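Local coordinates for VAO-type flavoprotein oxidase VAO615 (Myceliophthora thermophila, PDB 6F72) that probably acts as an oxidoreductase with bicovalently bound FAD that, once reduced, reacts rapidly with molecular oxygen, although its substrate is still unidentified, at residues R41-L46 against G167-W172; A134-A139 against V288-T293; A138-A143 against E255-D260; L264-T267 against D273-W276. All coordinates share one frame; numbering follows the deposited sequence.

Overall arrangement
From the N terminus, helix 40-49 comes first, and interaction 1 closes the first loop when strand 169-172 packs against it, a loop that contains helix 133-146. That helix starts both interaction 2 (134-139 with 288-293) and interaction 3 (138-143 with 255-260), so both cross interaction 1. Of these two, interaction 3 closes first, where the chain leaves strand 251-257. Interaction 4, a short strand-to-helix turn at 264-276, follows it and nests within the long loop closed by interaction 2. Interactions 1 to 3 join the mixed four-stranded sheet to the antiparallel sheet of the FAD-binding PCMH-type region, with helix 133-146 between, while interaction 4 packs helix 272-278 on the next strand of the second sheet.

Interaction 1: residues R41-L46 against G167-W172; sequences RDWAKL and GALSLW
Helix 40-49 packs against strand 169-172, an inner strand of the mixed four-stranded sheet in the FAD-binding PCMH-type region, through Trp43 and Leu46 on the helix and Leu169 on the strand. The backbones stay well apart, with Trp43 CA and Leu169 CA 10.5 Å from each other, and the gap is bridged by long apolar side chains. Leu169 stands with CG anti to its backbone N (chi1 -179°), which carries the fork toward the helix, and each of its methyls takes one partner. CD1 of Leu169 meets CZ3 of Trp43 at 3.7 Å, arriving at the rim of the indole close to the ring plane; the two side chains run past one another in opposite directions. CD2 of Leu169 faces CD2 of Leu46 tip to tip, at 4.1 Å. Trp43 brings its six-membered ring this far because CG lies beside the backbone N, opposite the carbonyl carbon (chi1 -67°), and the indole then extends from the helix toward the sheet. The broad surface of the indole is used by other partners: Tyr126 of strand 126-129 stacks with it, and Phe142 of helix 133-146 meets it at an inclination of about 45°. Within the helix, Lys45, whose side chain also touches Phe142, makes a long salt bridge from NZ to Asp42 OD1 (3.8 Å). Leu169 itself is held in the sheet by backbone hydrogen bonds to Arg149 and Val151. The contact lies beside a beta-alpha-beta crossover, in which helix 133-146 connects the parallel strands 126-129 and 150-153 that flank strand 169-172.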
loop_
_atom_site.group_PDB
_atom_site.type_symbol
_atom_site.label_atom_id
_atom_site.label_comp_id
_atom_site.label_asym_id
_atom_site.label_seq_id
_atom_site.Cartn_x
_atom_site.Cartn_y
_atom_site.Cartn_z
ATOM N N ARG A 41 -19.884 -25.536 17.119
ATOM C CA ARG A 41 -19.978 -25.282 18.550
ATOM C C ARG A 41 -18.727 -24.541 19.045
ATOM O O ARG A 41 -18.842 -23.605 19.843
ATOM C CB ARG A 41 -20.177 -26.606 19.300
ATOM C CG ARG A 41 -20.495 -26.460 20.779
ATOM C CD ARG A 41 -20.999 -27.766 21.373
ATOM N NE ARG A 41 -22.454 -27.865 21.311
ATOM C CZ ARG A 41 -23.161 -28.935 21.662
ATOM N NH1 ARG A 41 -22.566 -30.035 22.114
ATOM N NH2 ARG A 41 -24.481 -28.906 21.556
ATOM N N ASP A 42 -17.548 -24.959 18.568
ATOM C CA ASP A 42 -16.304 -24.233 18.828
ATOM C C ASP A 42 -16.410 -22.806 18.302
ATOM O O ASP A 42 -16.115 -21.851 19.025
ATOM C CB ASP A 42 -15.099 -24.936 18.197
ATOM C CG ASP A 42 -14.695 -26.205 18.926
ATOM O OD1 ASP A 42 -14.815 -26.268 20.171
ATOM O OD2 ASP A 42 -14.227 -27.144 18.238
ATOM N N TRP A 43 -16.861 -22.668 17.055
ATOM C CA TRP A 43 -17.051 -21.354 16.438
ATOM C C TRP A 43 -18.081 -20.488 17.195
ATOM O O TRP A 43 -17.808 -19.310 17.475
ATOM C CB TRP A 43 -17.359 -21.489 14.931
ATOM C CG TRP A 43 -16.167 -22.023 14.129
ATOM C CD1 TRP A 43 -16.050 -23.258 13.542
ATOM C CD2 TRP A 43 -14.930 -21.337 13.857
ATOM N NE1 TRP A 43 -14.828 -23.383 12.922
ATOM C CE2 TRP A 43 -14.119 -22.224 13.097
ATOM C CE3 TRP A 43 -14.439 -20.060 14.163
ATOM C CZ2 TRP A 43 -12.842 -21.875 12.648
ATOM C CZ3 TRP A 43 -13.146 -19.708 13.710
ATOM C CH2 TRP A 43 -12.370 -20.620 12.961
ATOM N N ALA A 44 -19.223 -21.085 17.562
ATOM C CA ALA A 44 -20.239 -20.406 18.379
ATOM C C ALA A 44 -19.679 -19.897 19.722
ATOM O O ALA A 44 -19.978 -18.780 20.134
ATOM C CB ALA A 44 -21.450 -21.306 18.608
ATOM N N LYS A 45 -18.866 -20.724 20.376
ATOM C CA LYS A 45 -18.217 -20.403 21.651
ATOM C C LYS A 45 -17.258 -19.201 21.504
ATOM O O LYS A 45 -17.220 -18.326 22.379
ATOM C CB LYS A 45 -17.518 -21.666 22.190
ATOM C CG LYS A 45 -16.548 -21.509 23.358
ATOM C CD LYS A 45 -15.381 -22.486 23.208
ATOM C CE LYS A 45 -14.258 -21.907 22.339
ATOM N NZ LYS A 45 -13.523 -22.921 21.519
ATOM N N LEU A 46 -16.508 -19.157 20.396
ATOM C CA LEU A 46 -15.713 -17.975 20.046
ATOM C C LEU A 46 -16.627 -16.775 19.788
ATOM O O LEU A 46 -16.366 -15.677 20.285
ATOM C CB LEU A 46 -14.775 -18.228 18.844
ATOM C CG LEU A 46 -13.976 -17.034 18.278
ATOM C CD1 LEU A 46 -13.015 -16.418 19.291
ATOM C CD2 LEU A 46 -13.239 -17.393 16.999
ATOM N N GLY A 167 -8.602 -20.907 4.639
ATOM C CA GLY A 167 -8.853 -21.572 5.924
ATOM C C GLY A 167 -8.535 -20.759 7.165
ATOM O O GLY A 167 -8.383 -21.322 8.252
ATOM N N ALA A 168 -8.456 -19.439 7.009
ATOM C CA ALA A 168 -7.977 -18.568 8.074
ATOM C C ALA A 168 -9.087 -17.902 8.876
ATOM O O ALA A 168 -10.214 -17.708 8.378
ATOM C CB ALA A 168 -7.047 -17.507 7.516
ATOM N N LEU A 169 -8.751 -17.585 10.129
ATOM C CA LEU A 169 -9.497 -16.639 10.937
ATOM C C LEU A 169 -8.848 -15.276 10.738
ATOM O O LEU A 169 -7.647 -15.120 10.985
ATOM C CB LEU A 169 -9.446 -17.045 12.416
ATOM C CG LEU A 169 -10.198 -16.172 13.424
ATOM C CD1 LEU A 169 -11.694 -16.290 13.208
ATOM C CD2 LEU A 169 -9.817 -16.552 14.844
ATOM N N SER A 170 -9.637 -14.306 10.282
ATOM C CA SER A 170 -9.113 -12.979 9.958
ATOM C C SER A 170 -9.461 -11.947 11.021
ATOM O O SER A 170 -10.609 -11.853 11.454
ATOM C CB SER A 170 -9.610 -12.506 8.587
ATOM O OG SER A 170 -9.324 -11.128 8.371
ATOM N N LEU A 171 -8.455 -11.175 11.433
ATOM C CA LEU A 171 -8.667 -10.052 12.331
ATOM C C LEU A 171 -8.951 -8.856 11.459
ATOM O O LEU A 171 -8.064 -8.321 10.785
ATOM C CB LEU A 171 -7.463 -9.825 13.248
ATOM C CG LEU A 171 -7.034 -11.059 14.044
ATOM C CD1 LEU A 171 -5.690 -10.851 14.713
ATOM C CD2 LEU A 171 -8.108 -11.452 15.051
ATOM N N TRP A 172 -10.220 -8.473 11.444
ATOM C CA TRP A 172 -10.689 -7.442 10.541
ATOM C C TRP A 172 -10.717 -6.137 11.301
ATOM O O TRP A 172 -11.542 -5.959 12.186
ATOM C CB TRP A 172 -12.066 -7.819 9.968
ATOM C CG TRP A 172 -12.632 -6.877 8.946
ATOM C CD1 TRP A 172 -11.958 -6.276 7.928
ATOM C CD2 TRP A 172 -14.004 -6.473 8.807
ATOM N NE1 TRP A 172 -12.806 -5.503 7.175
ATOM C CE2 TRP A 172 -14.073 -5.609 7.683
ATOM C CE3 TRP A 172 -15.182 -6.751 9.524
ATOM C CZ2 TRP A 172 -15.273 -5.012 7.255
ATOM C CZ3 TRP A 172 -16.386 -6.154 9.096
ATOM C CH2 TRP A 172 -16.410 -5.289 7.969
#

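Interaction 2: residues A134-A139 against V288-T293; sequences ADVQAA and VVLSMT. With FAD (flavin-adenine dinucleotide), chain E.
Val136 packs on Val288 and Leu290, and the residue between these two, Val289, makes its hydrogen bonds to the adenine of FAD through backbone atoms. Val289 N donates to N1A of FAD over 2.8 Å in a nearly straight bond (168°), and N6A of FAD donates to Val289 O over 2.7 Å, again almost linearly (172°). The two bonds take up the Watson-Crick edge of the adenine and fix its rotation in the plane, and the Val289 side chain adds CB at 3.6 Å from FAD N1A. On the helix side the contact is purely apolar. Val136 CG1 lies anti to the backbone N (chi1 180°), which sends it to Val288, 4.0 Å from both CG1 and CG2 of that residue as the side chains reach for each other tip to tip, and sends Val136 CG2 to Leu290, 4.1 Å from its CD2 as those side chains pass in opposite directions. The strand is distorted here: Leu290 and Ser291 together face Glu255 of the neighbouring strand 251-257, a classic beta bulge. Ser291 OG is hydrogen-bonded to Glu255 OE1 across the bulge. Leu171 of strand 169-172 touches both Val136 and Val288, extending the apolar layer between helix 133-146 and the two sheets.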
loop_
_atom_site.group_PDB
_atom_site.type_symbol
_atom_site.label_atom_id
_atom_site.label_comp_id
_atom_site.label_asym_id
_atom_site.label_seq_id
_atom_site.Cartn_x
_atom_site.Cartn_y
_atom_site.Cartn_z
ATOM N N ALA A 134 -9.738 -6.735 23.311
ATOM C CA ALA A 134 -10.302 -7.968 23.852
ATOM C C ALA A 134 -10.670 -8.967 22.748
ATOM O O ALA A 134 -10.334 -10.153 22.843
ATOM C CB ALA A 134 -11.497 -7.649 24.743
ATOM N N ASP A 135 -11.309 -8.461 21.690
ATOM C CA ASP A 135 -11.654 -9.248 20.499
ATOM C C ASP A 135 -10.442 -9.949 19.874
ATOM O O ASP A 135 -10.530 -11.126 19.499
ATOM C CB ASP A 135 -12.364 -8.363 19.466
ATOM C CG ASP A 135 -13.756 -7.948 19.915
ATOM O OD1 ASP A 135 -14.249 -8.514 20.912
ATOM O OD2 ASP A 135 -14.371 -7.074 19.267
ATOM N N VAL A 136 -9.324 -9.219 19.800
ATOM C CA VAL A 136 -8.048 -9.723 19.265
ATOM C C VAL A 136 -7.471 -10.787 20.200
ATOM O O VAL A 136 -7.133 -11.877 19.756
ATOM C CB VAL A 136 -7.033 -8.579 19.024
ATOM C CG1 VAL A 136 -5.715 -9.111 18.473
ATOM C CG2 VAL A 136 -7.612 -7.531 18.088
ATOM N N GLN A 137 -7.390 -10.470 21.494
ATOM C CA GLN A 137 -6.913 -11.410 22.507
ATOM C C GLN A 137 -7.702 -12.721 22.476
ATOM O O GLN A 137 -7.109 -13.800 22.528
ATOM C CB GLN A 137 -6.974 -10.779 23.901
ATOM C CG GLN A 137 -5.912 -9.707 24.148
ATOM C CD GLN A 137 -6.202 -8.834 25.370
ATOM O OE1 GLN A 137 -7.346 -8.721 25.823
ATOM N NE2 GLN A 137 -5.153 -8.196 25.898
ATOM N N ALA A 138 -9.028 -12.610 22.381
ATOM C CA ALA A 138 -9.919 -13.768 22.270
ATOM C C ALA A 138 -9.631 -14.594 21.013
ATOM O O ALA A 138 -9.462 -15.817 21.100
ATOM C CB ALA A 138 -11.377 -13.323 22.295
ATOM N N ALA A 139 -9.556 -13.917 19.866
ATOM C CA ALA A 139 -9.312 -14.569 18.578
ATOM C C ALA A 139 -7.958 -15.271 18.514
ATOM O O ALA A 139 -7.870 -16.406 18.019
ATOM C CB ALA A 139 -9.464 -13.580 17.438
ATOM N N VAL A 288 -0.486 -7.102 16.157
ATOM C CA VAL A 288 -1.742 -6.557 15.664
ATOM C C VAL A 288 -1.840 -5.116 16.145
ATOM O O VAL A 288 -1.859 -4.861 17.357
ATOM C CB VAL A 288 -2.962 -7.389 16.142
ATOM C CG1 VAL A 288 -4.242 -6.904 15.495
ATOM C CG2 VAL A 288 -2.757 -8.860 15.835
ATOM N N VAL A 289 -1.925 -4.182 15.204
ATOM C CA VAL A 289 -1.974 -2.755 15.537
ATOM C C VAL A 289 -3.423 -2.321 15.732
ATOM O O VAL A 289 -4.269 -2.569 14.853
ATOM C CB VAL A 289 -1.301 -1.891 14.439
ATOM C CG1 VAL A 289 -1.700 -0.423 14.547
ATOM C CG2 VAL A 289 0.223 -2.065 14.469
ATOM N N LEU A 290 -3.690 -1.676 16.869
ATOM C CA LEU A 290 -5.012 -1.122 17.183
ATOM C C LEU A 290 -5.128 0.358 16.854
ATOM O O LEU A 290 -6.200 0.852 16.521
ATOM C CB LEU A 290 -5.359 -1.369 18.648
ATOM C CG LEU A 290 -5.439 -2.813 19.150
ATOM C CD1 LEU A 290 -5.487 -2.793 20.671
ATOM C CD2 LEU A 290 -6.655 -3.544 18.596
ATOM N N SER A 291 -4.010 1.072 16.964
ATOM C CA SER A 291 -3.954 2.477 16.593
ATOM C C SER A 291 -2.508 2.877 16.418
ATOM O O SER A 291 -1.597 2.157 16.854
ATOM C CB SER A 291 -4.620 3.365 17.667
ATOM O OG SER A 291 -3.778 3.543 18.797
ATOM N N MET A 292 -2.314 4.024 15.769
ATOM C CA MET A 292 -1.032 4.725 15.760
ATOM C C MET A 292 -1.250 6.171 16.176
ATOM O O MET A 292 -2.335 6.730 15.997
ATOM C CB MET A 292 -0.367 4.642 14.371
ATOM C CG MET A 292 -0.938 5.559 13.299
ATOM S SD MET A 292 0.043 5.518 11.788
ATOM C CE MET A 292 -0.622 6.955 10.935
ATOM N N THR A 293 -0.227 6.764 16.768
ATOM C CA THR A 293 -0.218 8.193 16.984
ATOM C C THR A 293 0.849 8.728 16.048
ATOM O O THR A 293 1.951 8.170 15.971
ATOM C CB THR A 293 0.070 8.510 18.449
ATOM O OG1 THR A 293 -0.870 7.790 19.246
ATOM C CG2 THR A 293 -0.049 10.015 18.731
HETATM P PA FAD E . -4.387 -4.405 3.854
HETATM O O1A FAD E . -4.308 -5.337 2.672
HETATM O O2A FAD E . -5.627 -4.503 4.698
HETATM O O5B FAD E . -3.083 -4.639 4.763
HETATM C C5B FAD E . -1.781 -4.791 4.196
HETATM C C4B FAD E . -0.860 -5.581 5.117
HETATM O O4B FAD E . -0.789 -4.940 6.392
HETATM C C3B FAD E . -1.308 -7.005 5.387
HETATM O O3B FAD E . -0.120 -7.800 5.492
HETATM C C2B FAD E . -1.997 -6.945 6.740
HETATM O O2B FAD E . -1.879 -8.178 7.454
HETATM C C1B FAD E . -1.244 -5.821 7.433
HETATM N N9A FAD E . -2.059 -5.017 8.374
HETATM C C8A FAD E . -2.946 -4.060 8.028
HETATM N N7A FAD E . -3.489 -3.487 9.132
HETATM C C5A FAD E . -2.936 -4.079 10.202
HETATM C C6A FAD E . -3.067 -3.948 11.671
HETATM N N6A FAD E . -3.932 -3.048 12.188
HETATM N N1A FAD E . -2.316 -4.756 12.454
HETATM C C2A FAD E . -1.455 -5.663 11.942
HETATM N N3A FAD E . -1.281 -5.830 10.607
HETATM C C4A FAD E . -1.982 -5.082 9.705
HETATM N N1 FAD E . 1.326 2.942 -1.130
HETATM C C2 FAD E . 2.088 4.065 -1.093
HETATM O O2 FAD E . 3.150 4.057 -0.426
HETATM N N3 FAD E . 1.734 5.187 -1.756
HETATM C C4 FAD E . 0.624 5.288 -2.506
HETATM O O4 FAD E . 0.338 6.349 -3.106
HETATM C C4X FAD E . -0.263 4.106 -2.585
HETATM N N5 FAD E . -1.405 4.125 -3.304
HETATM C C5X FAD E . -2.219 3.033 -3.381
HETATM C C6 FAD E . -3.411 3.076 -4.135
HETATM C C7 FAD E . -4.235 1.930 -4.191
HETATM C C7M FAD E . -5.508 1.994 -5.016
HETATM C C8 FAD E . -3.853 0.678 -3.442
HETATM C C8M FAD E . -4.718 -0.572 -3.359
HETATM C C9 FAD E . -2.675 0.660 -2.702
HETATM C C9A FAD E . -1.841 1.781 -2.641
HETATM N N10 FAD E . -0.656 1.751 -1.868
HETATM C C10 FAD E . 0.167 2.897 -1.835
HETATM C "C1'" FAD E . -0.258 0.521 -1.189
HETATM C "C2'" FAD E . -0.418 0.430 0.299
HETATM O "O2'" FAD E . 0.605 1.226 0.894
HETATM C "C3'" FAD E . -0.218 -1.043 0.634
HETATM O "O3'" FAD E . -1.024 -1.882 -0.222
HETATM C "C4'" FAD E . -0.537 -1.327 2.094
HETATM O "O4'" FAD E . -0.112 -2.651 2.424
HETATM C "C5'" FAD E . -2.019 -1.107 2.403
HETATM O "O5'" FAD E . -2.327 -1.471 3.740
HETATM P P FAD E . -3.863 -1.621 4.184
HETATM O O1P FAD E . -4.619 -0.410 3.718
HETATM O O2P FAD E . -3.821 -2.024 5.640
HETATM O O3P FAD E . -4.326 -2.896 3.308
#

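Interaction 3: residues A138-A143 against E255-D260; sequences AALKFA and EVVTAD
CD1 of Leu140 points from helix 133-146 into the end of strand 251-257, where the chain leaves the strand and turns back toward strand 263-266 in a beta-hairpin. This single methyl makes the contact. It lies 3.9 Å from Val257 CG1, the two side chains passing in opposite directions, and it also rests on backbone oxygens of the turn, 3.4 Å from Thr258 O and 3.9 Å from Ala259 O. CG lies beside the backbone N (chi1 -67°) and CD1 anti to CA (chi2 171°), a course that takes this methyl to the turn. The backbones come close as well, Leu140 CA and Ala259 CA being 6.9 Å apart. Further out, Phe552 touches both Leu140 and Ala259, while Gln144, one turn along the same helix, hydrogen-bonds through NE2 to Ala259 O and so holds the carbonyl that Leu140 touches. Val257 is kept in the sheet by backbone pairing with Val288 and also touches Val136 of the helix. The turn is tightened by its own side chains: Asp260 OD2 forms a salt bridge with Arg262 NE, and Thr258 OG1 is hydrogen-bonded to Arg262 O and, at an unusually short 2.5 Å, to Asp260 OD1, met nearly end-on to its C-O bond.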
loop_
_atom_site.group_PDB
_atom_site.type_symbol
_atom_site.label_atom_id
_atom_site.label_comp_id
_atom_site.label_asym_id
_atom_site.label_seq_id
_atom_site.Cartn_x
_atom_site.Cartn_y
_atom_site.Cartn_z
ATOM N N ALA A 138 -9.028 -12.610 22.381
ATOM C CA ALA A 138 -9.919 -13.768 22.270
ATOM C C ALA A 138 -9.631 -14.594 21.013
ATOM O O ALA A 138 -9.462 -15.817 21.100
ATOM C CB ALA A 138 -11.377 -13.323 22.295
ATOM N N ALA A 139 -9.556 -13.917 19.866
ATOM C CA ALA A 139 -9.312 -14.569 18.578
ATOM C C ALA A 139 -7.958 -15.271 18.514
ATOM O O ALA A 139 -7.870 -16.406 18.019
ATOM C CB ALA A 139 -9.464 -13.580 17.438
ATOM N N LEU A 140 -6.927 -14.599 19.039
ATOM C CA LEU A 140 -5.581 -15.168 19.153
ATOM C C LEU A 140 -5.560 -16.403 20.050
ATOM O O LEU A 140 -4.952 -17.410 19.696
ATOM C CB LEU A 140 -4.570 -14.121 19.652
ATOM C CG LEU A 140 -4.190 -12.917 18.775
ATOM C CD1 LEU A 140 -3.362 -11.910 19.565
ATOM C CD2 LEU A 140 -3.435 -13.329 17.519
ATOM N N LYS A 141 -6.242 -16.336 21.196
ATOM C CA LYS A 141 -6.314 -17.484 22.110
ATOM C C LYS A 141 -6.984 -18.670 21.428
ATOM O O LYS A 141 -6.496 -19.804 21.514
ATOM C CB LYS A 141 -7.069 -17.151 23.405
ATOM C CG LYS A 141 -6.260 -16.356 24.397
ATOM C CD LYS A 141 -6.566 -16.779 25.826
ATOM C CE LYS A 141 -5.461 -16.333 26.776
ATOM N NZ LYS A 141 -4.104 -16.784 26.339
ATOM N N PHE A 142 -8.100 -18.387 20.753
ATOM C CA PHE A 142 -8.873 -19.392 20.038
ATOM C C PHE A 142 -8.052 -20.032 18.921
ATOM O O PHE A 142 -7.992 -21.267 18.823
ATOM C CB PHE A 142 -10.153 -18.772 19.470
ATOM C CG PHE A 142 -10.998 -19.736 18.674
ATOM C CD1 PHE A 142 -10.789 -19.909 17.303
ATOM C CD2 PHE A 142 -12.000 -20.480 19.299
ATOM C CE1 PHE A 142 -11.569 -20.800 16.576
ATOM C CE2 PHE A 142 -12.775 -21.367 18.574
ATOM C CZ PHE A 142 -12.559 -21.527 17.211
ATOM N N ALA A 143 -7.436 -19.189 18.087
ATOM C CA ALA A 143 -6.640 -19.663 16.948
ATOM C C ALA A 143 -5.449 -20.482 17.419
ATOM O O ALA A 143 -5.126 -21.508 16.819
ATOM C CB ALA A 143 -6.197 -18.512 16.063
ATOM N N GLU A 255 -0.029 1.400 19.181
ATOM C CA GLU A 255 -0.760 0.619 20.161
ATOM C C GLU A 255 -1.083 -0.725 19.516
ATOM O O GLU A 255 -1.600 -0.775 18.407
ATOM C CB GLU A 255 -2.023 1.361 20.583
ATOM C CG GLU A 255 -2.874 0.613 21.600
ATOM C CD GLU A 255 -4.297 1.119 21.669
ATOM O OE1 GLU A 255 -4.642 2.085 20.952
ATOM O OE2 GLU A 255 -5.083 0.538 22.456
ATOM N N VAL A 256 -0.725 -1.800 20.215
ATOM C CA VAL A 256 -0.708 -3.148 19.660
ATOM C C VAL A 256 -1.206 -4.212 20.632
ATOM O O VAL A 256 -1.259 -3.989 21.840
ATOM C CB VAL A 256 0.714 -3.587 19.160
ATOM C CG1 VAL A 256 1.368 -2.527 18.288
ATOM C CG2 VAL A 256 1.629 -4.009 20.308
ATOM N N VAL A 257 -1.579 -5.360 20.058
ATOM C CA VAL A 257 -1.675 -6.632 20.764
ATOM C C VAL A 257 -0.649 -7.577 20.135
ATOM O O VAL A 257 -0.623 -7.786 18.914
ATOM C CB VAL A 257 -3.086 -7.261 20.689
ATOM C CG1 VAL A 257 -3.132 -8.557 21.487
ATOM C CG2 VAL A 257 -4.144 -6.296 21.206
ATOM N N THR A 258 0.185 -8.153 20.985
ATOM C CA THR A 258 1.200 -9.103 20.562
ATOM C C THR A 258 0.594 -10.492 20.469
ATOM O O THR A 258 -0.526 -10.721 20.971
ATOM C CB THR A 258 2.373 -9.115 21.558
ATOM O OG1 THR A 258 1.863 -9.392 22.868
ATOM C CG2 THR A 258 3.030 -7.772 21.580
ATOM N N ALA A 259 1.334 -11.409 19.844
ATOM C CA ALA A 259 0.928 -12.806 19.641
ATOM C C ALA A 259 0.448 -13.502 20.909
ATOM O O ALA A 259 -0.547 -14.235 20.872
ATOM C CB ALA A 259 2.052 -13.601 19.000
ATOM N N ASP A 260 1.127 -13.247 22.030
ATOM C CA ASP A 260 0.726 -13.826 23.313
ATOM C C ASP A 260 -0.418 -13.054 23.994
ATOM O O ASP A 260 -0.811 -13.385 25.110
ATOM C CB ASP A 260 1.942 -13.971 24.241
ATOM C CG ASP A 260 2.489 -12.642 24.715
ATOM O OD1 ASP A 260 2.173 -11.585 24.124
ATOM O OD2 ASP A 260 3.251 -12.650 25.699
#

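Interaction 4: residues L264-T267 against D273-W276; sequences LVAT and DLYW
Apolar packing centres on Ala266, whose methyl is pressed against the backbone of the helix at Leu274 and Tyr275. Ala266 CB lies 3.7 Å from Tyr275 N and 3.9 Å from Tyr275 CB, and it also approaches Leu274 CB at 4.3 Å. With so small a side chain at this point, strand and helix come very near each other, Ala266 CA and Tyr275 CA being 4.9 Å apart. Van der Waals contacts with the main chain form a second group. Tyr275 CB sits 3.3 Å from Thr267 O, and CG of the same residue is 3.6 Å from Thr267 C. At chi1 166° the Tyr275 ring turns away from its own backbone N and lies alongside the end of the strand, where Ala266 O lies by the ring edge, near its plane, 3.8 Å from Tyr275 CD2. The elements form a strand-turn-helix unit: strand 263-266, the second strand of a beta-hairpin with 251-257, leads by a five-residue connection into helix 272-278. The polar side-chain atoms bond within their own segment or to residues outside the contact. Thr267 OG1 accepts from Thr269 N in an ST turn at the strand exit, and Tyr275 OH is hydrogen-bonded to Val251 O. Leu274 N donates to Asp273 OD1 with a bent angle of 131°, from above the carboxylate plane; that carboxylate is also held by Tyr546 OH and, through OD2, by a salt bridge to Lys545 NZ.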
loop_
_atom_site.group_PDB
_atom_site.type_symbol
_atom_site.label_atom_id
_atom_site.label_comp_id
_atom_site.label_asym_id
_atom_site.label_seq_id
_atom_site.Cartn_x
_atom_site.Cartn_y
_atom_site.Cartn_z
ATOM N N LEU A 264 -0.003 -3.618 24.301
ATOM C CA LEU A 264 1.173 -2.755 24.536
ATOM C C LEU A 264 1.174 -1.480 23.707
ATOM O O LEU A 264 0.491 -1.383 22.675
ATOM C CB LEU A 264 2.481 -3.513 24.259
ATOM C CG LEU A 264 2.835 -4.807 24.996
ATOM C CD1 LEU A 264 4.106 -5.390 24.384
ATOM C CD2 LEU A 264 3.014 -4.559 26.483
ATOM N N VAL A 265 1.948 -0.506 24.179
ATOM C CA VAL A 265 2.268 0.691 23.413
ATOM C C VAL A 265 3.779 0.664 23.116
ATOM O O VAL A 265 4.595 0.424 24.016
ATOM C CB VAL A 265 1.829 1.987 24.146
ATOM C CG1 VAL A 265 2.281 3.232 23.395
ATOM C CG2 VAL A 265 0.308 2.019 24.309
ATOM N N ALA A 266 4.117 0.871 21.839
ATOM C CA ALA A 266 5.491 0.931 21.350
ATOM C C ALA A 266 5.798 2.350 20.900
ATOM O O ALA A 266 5.046 2.947 20.118
ATOM C CB ALA A 266 5.720 -0.062 20.211
ATOM N N THR A 267 6.898 2.881 21.433
ATOM C CA THR A 267 7.331 4.253 21.197
ATOM C C THR A 267 8.866 4.218 21.066
ATOM O O THR A 267 9.481 3.181 21.346
ATOM C CB THR A 267 6.899 5.227 22.347
ATOM O OG1 THR A 267 7.888 5.240 23.379
ATOM C CG2 THR A 267 5.526 4.877 22.953
ATOM N N ASP A 273 12.267 -1.456 20.257
ATOM C CA ASP A 273 12.654 -2.390 19.229
ATOM C C ASP A 273 11.429 -2.801 18.395
ATOM O O ASP A 273 11.528 -2.912 17.162
ATOM C CB ASP A 273 13.422 -3.592 19.822
ATOM C CG ASP A 273 12.642 -4.351 20.892
ATOM O OD1 ASP A 273 11.586 -3.878 21.379
ATOM O OD2 ASP A 273 13.103 -5.448 21.268
ATOM N N LEU A 274 10.283 -2.981 19.066
ATOM C CA LEU A 274 9.008 -3.176 18.384
ATOM C C LEU A 274 8.579 -1.924 17.617
ATOM O O LEU A 274 8.103 -2.045 16.470
ATOM C CB LEU A 274 7.901 -3.679 19.322
ATOM C CG LEU A 274 6.520 -4.074 18.733
ATOM C CD1 LEU A 274 6.557 -5.239 17.736
ATOM C CD2 LEU A 274 5.541 -4.393 19.850
ATOM N N TYR A 275 8.775 -0.747 18.207
ATOM C CA TYR A 275 8.467 0.524 17.531
ATOM C C TYR A 275 9.264 0.635 16.211
ATOM O O TYR A 275 8.727 1.073 15.187
ATOM C CB TYR A 275 8.707 1.755 18.452
ATOM C CG TYR A 275 8.729 3.059 17.677
ATOM C CD1 TYR A 275 9.925 3.528 17.095
ATOM C CD2 TYR A 275 7.566 3.802 17.474
ATOM C CE1 TYR A 275 9.944 4.687 16.331
ATOM C CE2 TYR A 275 7.580 4.977 16.722
ATOM C CZ TYR A 275 8.769 5.411 16.151
ATOM O OH TYR A 275 8.819 6.566 15.397
ATOM N N TRP A 276 10.543 0.247 16.281
ATOM C CA TRP A 276 11.487 0.285 15.163
ATOM C C TRP A 276 11.015 -0.618 13.977
ATOM O O TRP A 276 10.899 -0.138 12.840
ATOM C CB TRP A 276 12.878 -0.106 15.678
ATOM C CG TRP A 276 13.974 -0.088 14.656
ATOM C CD1 TRP A 276 14.753 0.985 14.309
ATOM C CD2 TRP A 276 14.455 -1.200 13.891
ATOM N NE1 TRP A 276 15.669 0.616 13.338
ATOM C CE2 TRP A 276 15.519 -0.718 13.070
ATOM C CE3 TRP A 276 14.094 -2.555 13.808
ATOM C CZ2 TRP A 276 16.223 -1.545 12.178
ATOM C CZ3 TRP A 276 14.794 -3.387 12.905
ATOM C CH2 TRP A 276 15.843 -2.868 12.098
#